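Local coordinates for glycerophosphoryl diester phosphodiesterase (Agrobacterium tumefaciens str. C58, PDB 3KS6), which belongs to the glycerophosphoryl diester phosphodiesterase family, has a TIM-barrel fold and holds a magnesium ion between acidic side chains, at residues His39-His49 and Ile64-Val72; His183-Ala192 and Asp206-Gln217. All blocks are in the same frame, centred on the assembly; numbering follows the deposited sequence.

Contact 1: residues His39-His49 and Ile64-Val72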
ATOM      1  N   HIS A  39      -7.570  -4.669  -8.113  1.00 21.21           N
ATOM      2  CA  HIS A  39      -7.890  -5.920  -8.826  1.00 18.59           C
ATOM      3  C   HIS A  39      -8.697  -5.650 -10.093  1.00 19.52           C
ATOM      4  O   HIS A  39      -9.486  -4.695 -10.143  1.00 20.33           O
ATOM      5  CB  HIS A  39      -8.703  -6.849  -7.918  1.00 19.32           C
ATOM      6  CG  HIS A  39      -7.967  -7.283  -6.692  1.00 20.38           C
ATOM      7  ND1 HIS A  39      -7.150  -8.393  -6.665  1.00 21.00           N
ATOM      8  CD2 HIS A  39      -7.871  -6.708  -5.475  1.00 19.91           C
ATOM      9  CE1 HIS A  39      -6.612  -8.496  -5.464  1.00 26.00           C
ATOM     10  NE2 HIS A  39      -7.031  -7.484  -4.726  1.00 24.36           N
ATOM     11  N   PRO A  40      -8.495  -6.461 -11.136  1.00 19.40           N
ATOM     12  CA  PRO A  40      -9.310  -6.312 -12.330  1.00 19.88           C
ATOM     13  C   PRO A  40     -10.648  -7.000 -12.189  1.00 21.32           C
ATOM     14  O   PRO A  40     -10.731  -7.985 -11.467  1.00 20.19           O
ATOM     15  CB  PRO A  40      -8.473  -7.019 -13.389  1.00 20.53           C
ATOM     16  CG  PRO A  40      -7.753  -8.091 -12.629  1.00 21.04           C
ATOM     17  CD  PRO A  40      -7.508  -7.537 -11.276  1.00 20.00           C
ATOM     18  N   THR A  41     -11.684  -6.482 -12.862  1.00 20.73           N
ATOM     19  CA  THR A  41     -12.964  -7.176 -12.991  1.00 24.73           C
ATOM     20  C   THR A  41     -12.978  -7.984 -14.291  1.00 25.32           C
ATOM     21  O   THR A  41     -12.031  -7.917 -15.088  1.00 27.35           O
ATOM     22  CB  THR A  41     -14.139  -6.217 -13.015  1.00 24.28           C
ATOM     23  OG1 THR A  41     -14.069  -5.440 -14.223  1.00 21.80           O
ATOM     24  CG2 THR A  41     -14.124  -5.322 -11.742  1.00 22.65           C
ATOM     25  N   ALA A  42     -14.020  -8.790 -14.495  1.00 25.27           N
ATOM     26  CA  ALA A  42     -14.108  -9.606 -15.713  1.00 25.29           C
ATOM     27  C   ALA A  42     -14.278  -8.754 -16.974  1.00 26.29           C
ATOM     28  O   ALA A  42     -13.773  -9.122 -18.038  1.00 27.41           O
ATOM     29  CB  ALA A  42     -15.254 -10.667 -15.609  1.00 23.30           C
ATOM     30  N   ASP A  43     -14.912  -7.594 -16.823  1.00 26.82           N
ATOM     31  CA  ASP A  43     -15.232  -6.699 -17.932  1.00 29.22           C
ATOM     32  C   ASP A  43     -14.261  -5.525 -18.082  1.00 27.52           C
ATOM     33  O   ASP A  43     -14.606  -4.506 -18.668  1.00 28.43           O
ATOM     34  CB  ASP A  43     -16.710  -6.218 -17.871  1.00 30.19           C
ATOM     35  CG  ASP A  43     -17.053  -5.433 -16.602  1.00 31.48           C
ATOM     36  OD1 ASP A  43     -16.342  -5.567 -15.581  1.00 24.71           O
ATOM     37  OD2 ASP A  43     -18.063  -4.681 -16.624  1.00 27.16           O
ATOM     38  N   GLY A  44     -13.067  -5.661 -17.515  1.00 25.78           N
ATOM     39  CA  GLY A  44     -11.972  -4.742 -17.791  1.00 26.16           C
ATOM     40  C   GLY A  44     -11.887  -3.475 -16.979  1.00 25.43           C
ATOM     41  O   GLY A  44     -11.254  -2.522 -17.411  1.00 25.67           O
ATOM     42  N   ALA A  45     -12.483  -3.485 -15.797  1.00 23.79           N
ATOM     43  CA  ALA A  45     -12.442  -2.341 -14.899  1.00 23.33           C
ATOM     44  C   ALA A  45     -11.406  -2.636 -13.818  1.00 23.94           C
ATOM     45  O   ALA A  45     -10.889  -3.757 -13.737  1.00 21.65           O
ATOM     46  CB  ALA A  45     -13.801  -2.104 -14.284  1.00 22.19           C
ATOM     47  N   ILE A  46     -11.103  -1.603 -13.024  1.00 20.45           N
ATOM     48  CA  ILE A  46     -10.127  -1.640 -11.940  1.00 21.08           C
ATOM     49  C   ILE A  46     -10.849  -1.242 -10.640  1.00 20.76           C
ATOM     50  O   ILE A  46     -11.367  -0.147 -10.542  1.00 24.01           O
ATOM     51  CB  ILE A  46      -8.969  -0.691 -12.181  1.00 19.56           C
ATOM     52  CG1 ILE A  46      -8.254  -1.041 -13.492  1.00 26.96           C
ATOM     53  CG2 ILE A  46      -7.977  -0.744 -10.979  1.00 21.53           C
ATOM     54  CD1 ILE A  46      -7.169  -0.069 -13.852  1.00 25.35           C
ATOM     55  N   VAL A  47     -10.913  -2.145  -9.671  0.50 19.46           N
ATOM     56  CA  VAL A  47     -11.530  -1.826  -8.395  0.50 18.89           C
ATOM     57  C   VAL A  47     -10.509  -1.855  -7.280  0.50 18.81           C
ATOM     58  O   VAL A  47      -9.534  -2.600  -7.328  0.50 16.99           O
ATOM     59  CB  VAL A  47     -12.710  -2.746  -8.039  0.50 17.35           C
ATOM     60  CG1 VAL A  47     -13.844  -2.580  -9.064  0.50 11.71           C
ATOM     61  CG2 VAL A  47     -12.257  -4.207  -7.924  0.50 18.38           C
ATOM     62  N   VAL A  48     -10.777  -1.022  -6.284  1.00 19.70           N
ATOM     63  CA  VAL A  48      -9.917  -0.811  -5.124  1.00 17.90           C
ATOM     64  C   VAL A  48     -10.434  -1.739  -3.994  1.00 19.06           C
ATOM     65  O   VAL A  48     -11.515  -1.556  -3.456  1.00 18.80           O
ATOM     66  CB  VAL A  48      -9.967   0.658  -4.654  1.00 21.15           C
ATOM     67  CG1 VAL A  48      -9.033   0.893  -3.485  1.00 20.15           C
ATOM     68  CG2 VAL A  48      -9.636   1.617  -5.824  1.00 19.78           C
ATOM     69  N   HIS A  49      -9.664  -2.770  -3.687  1.00 18.00           N
ATOM     70  CA  HIS A  49     -10.052  -3.803  -2.713  1.00 17.05           C
ATOM     71  C   HIS A  49      -8.813  -4.553  -2.311  1.00 17.60           C
ATOM     72  O   HIS A  49      -7.930  -4.778  -3.146  1.00 16.96           O
ATOM     73  CB  HIS A  49     -11.057  -4.763  -3.350  1.00 17.07           C
ATOM     74  CG  HIS A  49     -11.939  -5.463  -2.360  1.00 18.82           C
ATOM     75  ND1 HIS A  49     -13.088  -4.885  -1.875  1.00 21.58           N
ATOM     76  CD2 HIS A  49     -11.862  -6.688  -1.777  1.00 21.93           C
ATOM     77  CE1 HIS A  49     -13.684  -5.710  -1.030  1.00 22.88           C
ATOM     78  NE2 HIS A  49     -12.966  -6.813  -0.950  1.00 18.15           N
ATOM     79  N   ILE A  64     -13.125 -11.167  -7.651  1.00 21.36           N
ATOM     80  CA  ILE A  64     -13.413  -9.938  -8.383  1.00 22.01           C
ATOM     81  C   ILE A  64     -13.198 -10.122  -9.905  1.00 20.55           C
ATOM     82  O   ILE A  64     -14.036  -9.671 -10.709  1.00 22.30           O
ATOM     83  CB  ILE A  64     -12.543  -8.767  -7.836  1.00 20.60           C
ATOM     84  CG1 ILE A  64     -12.965  -8.424  -6.382  1.00 20.18           C
ATOM     85  CG2 ILE A  64     -12.584  -7.539  -8.779  1.00 20.33           C
ATOM     86  CD1 ILE A  64     -11.970  -7.447  -5.597  1.00 23.49           C
ATOM     87  N   VAL A  65     -12.111 -10.810 -10.284  1.00 22.10           N
ATOM     88  CA  VAL A  65     -11.768 -10.974 -11.700  1.00 21.73           C
ATOM     89  C   VAL A  65     -12.815 -11.799 -12.474  1.00 26.38           C
ATOM     90  O   VAL A  65     -12.833 -11.717 -13.695  1.00 26.35           O
ATOM     91  CB  VAL A  65     -10.374 -11.589 -11.873  1.00 21.93           C
ATOM     92  CG1 VAL A  65     -10.362 -13.043 -11.453  1.00 19.84           C
ATOM     93  CG2 VAL A  65      -9.825 -11.358 -13.317  1.00 24.91           C
ATOM     94  N   ASP A  66     -13.653 -12.575 -11.771  1.00 25.37           N
ATOM     95  CA  ASP A  66     -14.723 -13.374 -12.384  1.00 25.79           C
ATOM     96  C   ASP A  66     -16.043 -12.594 -12.461  1.00 27.40           C
ATOM     97  O   ASP A  66     -17.041 -13.099 -12.975  1.00 26.48           O
ATOM     98  CB  ASP A  66     -14.968 -14.643 -11.570  1.00 25.60           C
ATOM     99  CG  ASP A  66     -13.816 -15.615 -11.610  1.00 25.70           C
ATOM    100  OD1 ASP A  66     -13.010 -15.564 -12.545  1.00 34.85           O
ATOM    101  OD2 ASP A  66     -13.739 -16.453 -10.681  1.00 36.85           O
HETATM  102  N   MSE A  67     -16.066 -11.358 -11.970  1.00 26.22           N
HETATM  103  CA  MSE A  67     -17.300 -10.596 -11.844  1.00 27.69           C
HETATM  104  C   MSE A  67     -17.247  -9.335 -12.677  1.00 27.38           C
HETATM  105  O   MSE A  67     -16.180  -8.773 -12.851  1.00 25.40           O
HETATM  106  CB  MSE A  67     -17.478 -10.150 -10.371  1.00 26.38           C
HETATM  107  CG  MSE A  67     -17.662 -11.277  -9.394  1.00 33.16           C
HETATM  108 SE   MSE A  67     -17.668 -10.541  -7.542  0.75 36.59          SE
HETATM  109  CE  MSE A  67     -17.728 -12.012  -6.757  1.00 38.51           C
ATOM    110  N   THR A  68     -18.408  -8.843 -13.122  1.00 25.64           N
ATOM    111  CA  THR A  68     -18.475  -7.557 -13.774  1.00 23.68           C
ATOM    112  C   THR A  68     -18.378  -6.469 -12.717  1.00 24.76           C
ATOM    113  O   THR A  68     -18.665  -6.709 -11.539  1.00 23.91           O
ATOM    114  CB  THR A  68     -19.817  -7.353 -14.514  1.00 24.40           C
ATOM    115  OG1 THR A  68     -20.889  -7.416 -13.569  1.00 23.90           O
ATOM    116  CG2 THR A  68     -19.986  -8.408 -15.597  1.00 22.87           C
ATOM    117  N   LEU A  69     -18.011  -5.272 -13.143  1.00 23.72           N
ATOM    118  CA  LEU A  69     -18.019  -4.132 -12.247  1.00 23.74           C
ATOM    119  C   LEU A  69     -19.398  -3.922 -11.643  1.00 25.24           C
ATOM    120  O   LEU A  69     -19.493  -3.622 -10.467  1.00 23.65           O
ATOM    121  CB  LEU A  69     -17.578  -2.847 -12.964  1.00 23.00           C
ATOM    122  CG  LEU A  69     -17.544  -1.576 -12.115  1.00 28.25           C
ATOM    123  CD1 LEU A  69     -16.578  -1.762 -10.899  1.00 21.31           C
ATOM    124  CD2 LEU A  69     -17.155  -0.358 -12.983  1.00 25.35           C
ATOM    125  N   ALA A  70     -20.482  -4.064 -12.421  1.00 25.65           N
ATOM    126  CA  ALA A  70     -21.830  -3.847 -11.869  1.00 25.21           C
ATOM    127  C   ALA A  70     -22.126  -4.804 -10.693  1.00 25.38           C
ATOM    128  O   ALA A  70     -22.727  -4.419  -9.704  1.00 27.06           O
ATOM    129  CB  ALA A  70     -22.886  -3.996 -12.953  1.00 27.68           C
ATOM    130  N   LYS A  71     -21.683  -6.043 -10.800  1.00 25.76           N
ATOM    131  CA  LYS A  71     -21.908  -7.005  -9.738  1.00 27.62           C
ATOM    132  C   LYS A  71     -21.099  -6.573  -8.501  1.00 26.86           C
ATOM    133  O   LYS A  71     -21.640  -6.486  -7.399  1.00 24.87           O
ATOM    134  CB  LYS A  71     -21.562  -8.423 -10.209  1.00 29.47           C
ATOM    135  CG  LYS A  71     -21.643  -9.495  -9.120  1.00 36.51           C
ATOM    136  CD  LYS A  71     -23.002  -9.553  -8.445  1.00 44.12           C
ATOM    137  N   VAL A  72     -19.831  -6.226  -8.710  1.00 23.63           N
ATOM    138  CA  VAL A  72     -18.981  -5.748  -7.601  1.00 22.84           C
ATOM    139  C   VAL A  72     -19.628  -4.562  -6.903  1.00 24.03           C
ATOM    140  O   VAL A  72     -19.648  -4.478  -5.670  1.00 22.92           O
ATOM    141  CB  VAL A  72     -17.559  -5.361  -8.097  1.00 20.94           C
ATOM    142  CG1 VAL A  72     -16.759  -4.644  -6.985  1.00 23.01           C
ATOM    143  CG2 VAL A  72     -16.818  -6.577  -8.582  1.00 21.85           C
TER
HETATM  144  O   HOH W   1     -20.375  -3.786 -15.410  1.00 26.32           O

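Contact 2: residues His183-Ala192 and Asp206-Gln217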
ATOM      1  N   HIS A 183      15.184  -0.645  -5.187  1.00 18.31           N
ATOM      2  CA  HIS A 183      15.915   0.318  -4.369  1.00 21.01           C
ATOM      3  C   HIS A 183      15.319   0.549  -2.999  1.00 20.08           C
ATOM      4  O   HIS A 183      15.891   1.315  -2.224  1.00 17.08           O
ATOM      5  CB  HIS A 183      16.003   1.637  -5.114  1.00 23.31           C
ATOM      6  CG  HIS A 183      16.546   1.481  -6.494  1.00 28.22           C
ATOM      7  ND1 HIS A 183      17.815   1.002  -6.730  1.00 31.86           N
ATOM      8  CD2 HIS A 183      15.981   1.680  -7.704  1.00 33.81           C
ATOM      9  CE1 HIS A 183      18.019   0.938  -8.032  1.00 34.62           C
ATOM     10  NE2 HIS A 183      16.917   1.332  -8.646  1.00 30.07           N
ATOM     11  N   GLU A 184      14.213  -0.141  -2.683  1.00 18.58           N
ATOM     12  CA  GLU A 184      13.549   0.010  -1.413  1.00 18.15           C
ATOM     13  C   GLU A 184      12.783  -1.260  -1.071  1.00 19.65           C
ATOM     14  O   GLU A 184      12.179  -1.865  -1.968  1.00 18.06           O
ATOM     15  CB  GLU A 184      12.541   1.162  -1.492  1.00 18.41           C
ATOM     16  CG  GLU A 184      11.796   1.412  -0.203  1.00 16.96           C
ATOM     17  CD  GLU A 184      10.926   2.666  -0.183  1.00 19.58           C
ATOM     18  OE1 GLU A 184      11.012   3.529  -1.085  1.00 20.21           O
ATOM     19  OE2 GLU A 184      10.125   2.777   0.775  1.00 21.23           O
ATOM     20  N   ILE A 185      12.847  -1.684   0.198  1.00 17.45           N
ATOM     21  CA  ILE A 185      12.009  -2.781   0.697  1.00 17.74           C
ATOM     22  C   ILE A 185      11.132  -2.268   1.820  1.00 18.05           C
ATOM     23  O   ILE A 185      11.452  -1.256   2.478  1.00 17.95           O
ATOM     24  CB  ILE A 185      12.813  -4.048   1.167  1.00 19.45           C
ATOM     25  CG1 ILE A 185      13.593  -3.762   2.451  1.00 19.01           C
ATOM     26  CG2 ILE A 185      13.737  -4.510   0.059  1.00 17.26           C
ATOM     27  CD1 ILE A 185      14.343  -4.966   3.056  1.00 17.93           C
ATOM     28  N   GLY A 186      10.027  -2.965   2.061  1.00 15.22           N
ATOM     29  CA  GLY A 186       9.166  -2.685   3.203  1.00 17.24           C
ATOM     30  C   GLY A 186       8.988  -3.993   3.953  1.00 17.24           C
ATOM     31  O   GLY A 186       8.668  -4.993   3.332  1.00 18.38           O
ATOM     32  N   VAL A 187       9.264  -3.981   5.256  1.00 17.64           N
ATOM     33  CA  VAL A 187       9.073  -5.140   6.121  1.00 17.92           C
ATOM     34  C   VAL A 187       7.972  -4.867   7.153  1.00 19.13           C
ATOM     35  O   VAL A 187       7.718  -3.690   7.547  1.00 17.47           O
ATOM     36  CB  VAL A 187      10.424  -5.568   6.847  1.00 18.97           C
ATOM     37  CG1 VAL A 187      11.579  -5.721   5.823  1.00 14.52           C
ATOM     38  CG2 VAL A 187      10.843  -4.580   7.958  1.00 15.87           C
ATOM     39  N   HIS A 188       7.329  -5.949   7.639  1.00 16.20           N
ATOM     40  CA  HIS A 188       6.390  -5.853   8.763  1.00 17.20           C
ATOM     41  C   HIS A 188       7.111  -5.190   9.937  1.00 16.09           C
ATOM     42  O   HIS A 188       8.227  -5.567  10.269  1.00 17.84           O
ATOM     43  CB  HIS A 188       5.934  -7.240   9.185  1.00 16.71           C
ATOM     44  CG  HIS A 188       4.738  -7.261  10.092  1.00 17.40           C
ATOM     45  ND1 HIS A 188       4.739  -6.729  11.370  1.00 20.51           N
ATOM     46  CD2 HIS A 188       3.499  -7.756   9.896  1.00 20.80           C
ATOM     47  CE1 HIS A 188       3.540  -6.884  11.908  1.00 21.00           C
ATOM     48  NE2 HIS A 188       2.771  -7.510  11.039  1.00 22.15           N
ATOM     49  N   ILE A 189       6.461  -4.224  10.582  1.00 17.53           N
ATOM     50  CA  ILE A 189       7.072  -3.485  11.692  1.00 17.34           C
ATOM     51  C   ILE A 189       7.604  -4.410  12.782  1.00 18.09           C
ATOM     52  O   ILE A 189       8.636  -4.145  13.382  1.00 20.36           O
ATOM     53  CB  ILE A 189       6.037  -2.443  12.296  1.00 16.85           C
ATOM     54  CG1 ILE A 189       6.686  -1.517  13.336  1.00 22.11           C
ATOM     55  CG2 ILE A 189       4.799  -3.137  12.854  1.00 16.55           C
ATOM     56  CD1 ILE A 189       7.922  -0.833  12.871  1.00 16.57           C
ATOM     57  N   ASP A 190       6.897  -5.504  13.051  1.00 17.47           N
ATOM     58  CA  ASP A 190       7.322  -6.438  14.107  1.00 18.99           C
ATOM     59  C   ASP A 190       8.601  -7.205  13.759  1.00 21.99           C
ATOM     60  O   ASP A 190       9.174  -7.806  14.648  1.00 23.32           O
ATOM     61  CB  ASP A 190       6.205  -7.425  14.493  1.00 18.41           C
ATOM     62  CG  ASP A 190       5.003  -6.757  15.173  1.00 22.06           C
ATOM     63  OD1 ASP A 190       5.125  -5.617  15.685  1.00 24.06           O
ATOM     64  OD2 ASP A 190       3.945  -7.414  15.178  1.00 25.65           O
ATOM     65  N   THR A 191       9.025  -7.193  12.485  1.00 19.25           N
ATOM     66  CA  THR A 191      10.287  -7.773  12.057  1.00 19.85           C
ATOM     67  C   THR A 191      11.440  -6.766  11.891  1.00 19.68           C
ATOM     68  O   THR A 191      12.574  -7.133  11.597  1.00 20.01           O
ATOM     69  CB  THR A 191      10.117  -8.598  10.766  1.00 17.28           C
ATOM     70  OG1 THR A 191       9.874  -7.732   9.643  1.00 20.36           O
ATOM     71  CG2 THR A 191       8.984  -9.629  10.930  1.00 20.20           C
ATOM     72  N   ALA A 192      11.167  -5.490  12.106  1.00 21.16           N
ATOM     73  CA  ALA A 192      12.149  -4.454  11.967  1.00 18.54           C
ATOM     74  C   ALA A 192      12.892  -4.273  13.274  1.00 21.12           C
ATOM     75  O   ALA A 192      12.321  -4.462  14.349  1.00 22.80           O
ATOM     76  CB  ALA A 192      11.455  -3.109  11.589  1.00 18.55           C
ATOM     77  N   ASP A 206      16.625   1.741   0.446  1.00 17.89           N
ATOM     78  CA  ASP A 206      15.791   2.460   1.406  1.00 18.57           C
ATOM     79  C   ASP A 206      15.019   1.438   2.241  1.00 20.59           C
ATOM     80  O   ASP A 206      14.780   0.317   1.807  1.00 18.21           O
ATOM     81  CB  ASP A 206      14.787   3.397   0.737  1.00 19.36           C
ATOM     82  CG  ASP A 206      15.412   4.692   0.231  1.00 25.78           C
ATOM     83  OD1 ASP A 206      16.544   5.005   0.620  1.00 26.03           O
ATOM     84  OD2 ASP A 206      14.752   5.384  -0.568  1.00 24.31           O
ATOM     85  N   PHE A 207      14.632   1.842   3.444  1.00 19.28           N
ATOM     86  CA  PHE A 207      14.027   0.931   4.418  1.00 19.85           C
ATOM     87  C   PHE A 207      12.778   1.527   5.028  1.00 19.58           C
ATOM     88  O   PHE A 207      12.833   2.557   5.693  1.00 19.34           O
ATOM     89  CB  PHE A 207      15.029   0.604   5.561  1.00 19.38           C
ATOM     90  CG  PHE A 207      14.486  -0.397   6.592  1.00 19.92           C
ATOM     91  CD1 PHE A 207      14.538  -1.778   6.350  1.00 17.88           C
ATOM     92  CD2 PHE A 207      13.941   0.040   7.781  1.00 18.42           C
ATOM     93  CE1 PHE A 207      14.045  -2.685   7.266  1.00 20.56           C
ATOM     94  CE2 PHE A 207      13.439  -0.875   8.721  1.00 21.86           C
ATOM     95  CZ  PHE A 207      13.473  -2.231   8.452  1.00 21.94           C
ATOM     96  N   GLY A 208      11.662   0.836   4.864  1.00 17.23           N
ATOM     97  CA  GLY A 208      10.420   1.216   5.490  1.00 18.69           C
ATOM     98  C   GLY A 208       9.623   0.036   6.026  1.00 19.88           C
ATOM     99  O   GLY A 208      10.056  -1.119   5.930  1.00 16.63           O
ATOM    100  N   CYS A 209       8.455   0.331   6.592  1.00 18.49           N
ATOM    101  CA  CYS A 209       7.662  -0.687   7.257  1.00 16.70           C
ATOM    102  C   CYS A 209       6.185  -0.655   6.911  1.00 17.45           C
ATOM    103  O   CYS A 209       5.662   0.279   6.262  1.00 20.28           O
ATOM    104  CB  CYS A 209       7.856  -0.626   8.791  1.00 19.22           C
ATOM    105  SG  CYS A 209       9.565  -0.706   9.313  1.00 20.87           S
ATOM    106  N   TRP A 210       5.504  -1.720   7.305  1.00 17.60           N
ATOM    107  CA  TRP A 210       4.060  -1.839   7.154  1.00 16.57           C
ATOM    108  C   TRP A 210       3.488  -2.581   8.372  1.00 19.49           C
ATOM    109  O   TRP A 210       4.231  -3.118   9.218  1.00 19.27           O
ATOM    110  CB  TRP A 210       3.651  -2.496   5.816  1.00 18.46           C
ATOM    111  CG  TRP A 210       4.410  -3.726   5.450  1.00 16.49           C
ATOM    112  CD1 TRP A 210       5.578  -3.779   4.812  1.00 17.58           C
ATOM    113  CD2 TRP A 210       4.016  -5.089   5.703  1.00 17.82           C
ATOM    114  NE1 TRP A 210       5.979  -5.096   4.652  1.00 17.39           N
ATOM    115  CE2 TRP A 210       5.019  -5.914   5.179  1.00 18.26           C
ATOM    116  CE3 TRP A 210       2.899  -5.688   6.302  1.00 18.83           C
ATOM    117  CZ2 TRP A 210       4.966  -7.298   5.280  1.00 14.94           C
ATOM    118  CZ3 TRP A 210       2.837  -7.051   6.381  1.00 19.18           C
ATOM    119  CH2 TRP A 210       3.862  -7.849   5.874  1.00 19.70           C
ATOM    120  N   ALA A 211       2.186  -2.488   8.505  1.00 18.57           N
ATOM    121  CA  ALA A 211       1.401  -3.090   9.598  1.00 21.58           C
ATOM    122  C   ALA A 211       1.607  -2.421  10.953  1.00 17.94           C
ATOM    123  O   ALA A 211       1.476  -3.075  11.981  1.00 20.06           O
ATOM    124  CB  ALA A 211       1.602  -4.646   9.697  1.00 19.64           C
ATOM    125  N   ALA A 212       1.917  -1.115  10.946  1.00 20.96           N
ATOM    126  CA  ALA A 212       2.166  -0.349  12.182  1.00 19.21           C
ATOM    127  C   ALA A 212       0.849   0.246  12.652  1.00 23.65           C
ATOM    128  O   ALA A 212       0.557   1.403  12.397  1.00 19.54           O
ATOM    129  CB  ALA A 212       3.157   0.719  11.941  1.00 20.18           C
ATOM    130  N   HIS A 213       0.056  -0.564  13.335  1.00 23.15           N
ATOM    131  CA  HIS A 213      -1.321  -0.190  13.693  1.00 25.83           C
ATOM    132  C   HIS A 213      -1.540   0.260  15.144  1.00 26.27           C
ATOM    133  O   HIS A 213      -2.533   0.947  15.419  1.00 28.07           O
ATOM    134  CB  HIS A 213      -2.247  -1.357  13.382  1.00 25.38           C
ATOM    135  CG  HIS A 213      -2.128  -1.864  11.984  1.00 22.51           C
ATOM    136  ND1 HIS A 213      -2.004  -1.037  10.886  1.00 20.52           N
ATOM    137  CD2 HIS A 213      -2.108  -3.123  11.506  1.00 20.00           C
ATOM    138  CE1 HIS A 213      -1.939  -1.769   9.788  1.00 28.81           C
ATOM    139  NE2 HIS A 213      -1.991  -3.043  10.138  1.00 24.07           N
ATOM    140  N   THR A 214      -0.605  -0.050  16.041  1.00 27.16           N
ATOM    141  CA  THR A 214      -0.692   0.325  17.467  1.00 25.49           C
ATOM    142  C   THR A 214       0.302   1.422  17.863  1.00 29.13           C
ATOM    143  O   THR A 214       1.295   1.650  17.166  1.00 27.05           O
ATOM    144  CB  THR A 214      -0.370  -0.911  18.362  1.00 26.99           C
ATOM    145  OG1 THR A 214       1.027  -1.200  18.277  1.00 25.26           O
ATOM    146  CG2 THR A 214      -1.179  -2.157  17.927  1.00 23.45           C
ATOM    147  N   PRO A 215       0.068   2.097  19.007  1.00 27.23           N
ATOM    148  CA  PRO A 215       0.995   3.110  19.428  1.00 27.08           C
ATOM    149  C   PRO A 215       2.411   2.650  19.557  1.00 25.55           C
ATOM    150  O   PRO A 215       3.313   3.402  19.186  1.00 29.19           O
ATOM    151  CB  PRO A 215       0.456   3.531  20.819  1.00 28.98           C
ATOM    152  CG  PRO A 215      -0.972   3.253  20.747  1.00 29.57           C
ATOM    153  CD  PRO A 215      -1.098   2.024  19.904  1.00 28.85           C
ATOM    154  N   SER A 216       2.630   1.451  20.109  1.00 25.61           N
ATOM    155  CA  SER A 216       3.991   0.955  20.287  1.00 28.82           C
ATOM    156  C   SER A 216       4.667   0.736  18.919  1.00 23.97           C
ATOM    157  O   SER A 216       5.848   1.042  18.751  1.00 26.53           O
ATOM    158  CB  SER A 216       4.014  -0.343  21.107  1.00 31.29           C
ATOM    159  OG  SER A 216       3.020  -1.238  20.656  1.00 40.70           O
ATOM    160  N   GLN A 217       3.917   0.188  17.980  1.00 23.59           N
ATOM    161  CA  GLN A 217       4.450  -0.073  16.627  1.00 22.48           C
ATOM    162  C   GLN A 217       4.756   1.224  15.872  1.00 21.79           C
ATOM    163  O   GLN A 217       5.785   1.358  15.250  1.00 22.17           O
ATOM    164  CB  GLN A 217       3.437  -0.872  15.826  1.00 23.10           C
ATOM    165  CG  GLN A 217       3.409  -2.323  16.184  1.00 22.61           C
ATOM    166  CD  GLN A 217       2.291  -3.041  15.518  1.00 20.87           C
ATOM    167  OE1 GLN A 217       1.200  -2.491  15.295  1.00 21.65           O
ATOM    168  NE2 GLN A 217       2.542  -4.319  15.193  1.00 20.44           N
TER

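Contact 1: residues His39-His49 and Ile64-Val72
I64 packs against H49 and H39 where residues 64-72 fold against a β-hairpin built from the end of TIM-barrel strand 33-40 and strand 46-48, with a type I turn from T41 to G44. In the apolar part, CG1 of I64 lies anti to the carbonyl carbon (chi1 -67°) and the chain then runs extended, which places CD1 beside CB of H49 (3.6 Å) and near the H39 side chain as well. The ring nitrogens of H39 bond to Y115 and the carbonyl of H50. I64 CG2 lies 4.0 Å from H39 CB, and A45 CB rests on CD2 of L69, also at 4.0 Å. Backbone joins backbone through A42 N, which donates to M67 O at 2.7 Å almost straight (169°), and through a CA-H...O contact from V65 to P40 O. Side chain to backbone, D43 OD1 accepts from L69 N (3.0 Å) and, within its own turn and from the opposite face of the carboxylate, from T41 OG1 (2.7 Å). T68, the N-cap of helix 69-74, accepts from K71 N through OG1, and the helix start would probably favour the negative charge of D43. A water finishes the join, accepting from A70 N and donating to D43 OD2 at 2.8 Å.

Contact 2: residues His183-Ala192 and Asp206-Gln217
W210 lays its indole over the V187-H188 peptide, with H188 N above one face, while NE1 donates in the ring plane to G186 O at 3.0 Å, far above that carbonyl's plane. Its CG lies between the backbone N and the carbonyl carbon (chi1 46°), which folds the ring back across strand 184-188. CB of H188 sits 4.0 Å from the centroid of the six-membered ring of W210, and the imidazole turns its edge to the same face, planes 64° apart. A211 CB then covers one face of the H188 ring, and D190 N fixes its rotation with an in-plane bond to ND1. One step further out, Q217 NE2 gives D190 OD1 a straight bond of 2.9 Å (175°), while Q217 OE1 accepts from H213 N and T214 N. Behind these, 184-188 and 206-210 pair as neighbouring parallel strands of the TIM barrel, joined by a β-α-β crossover, V187 N to G208 O being 3.0 Å. The other sheet face is apolar: CG2 of V187 meets CZ of F207 at 3.6 Å. K227 bridges the neighbouring carboxylates of E184 and D206. Strand 156-160 flanks 184-188, crossover helix 194-202 covers I185 and F207, and P162 and F140 border W210.

After strand 4-8 and two helices the chain enters barrel strand 33-40, which carries the magnesium ligands E35 and D37, and turns back as a hairpin. Contact 1 closes the loop that follows, 14 residues without helix or strand, and brings the start of helix 69-74 onto the hairpin. Well after this loop is shut, contact 2 closes the β-α-β crossover from strand 184-188 through helix 194-202 to strand 206-210, which sets two adjacent strands of the barrel wall side by side. The two lie in series, neither nested nor crossed. They sit on opposite sides of the chain's centre, nearest atoms about 14 Å apart, and do not touch, though both reach the same sheet.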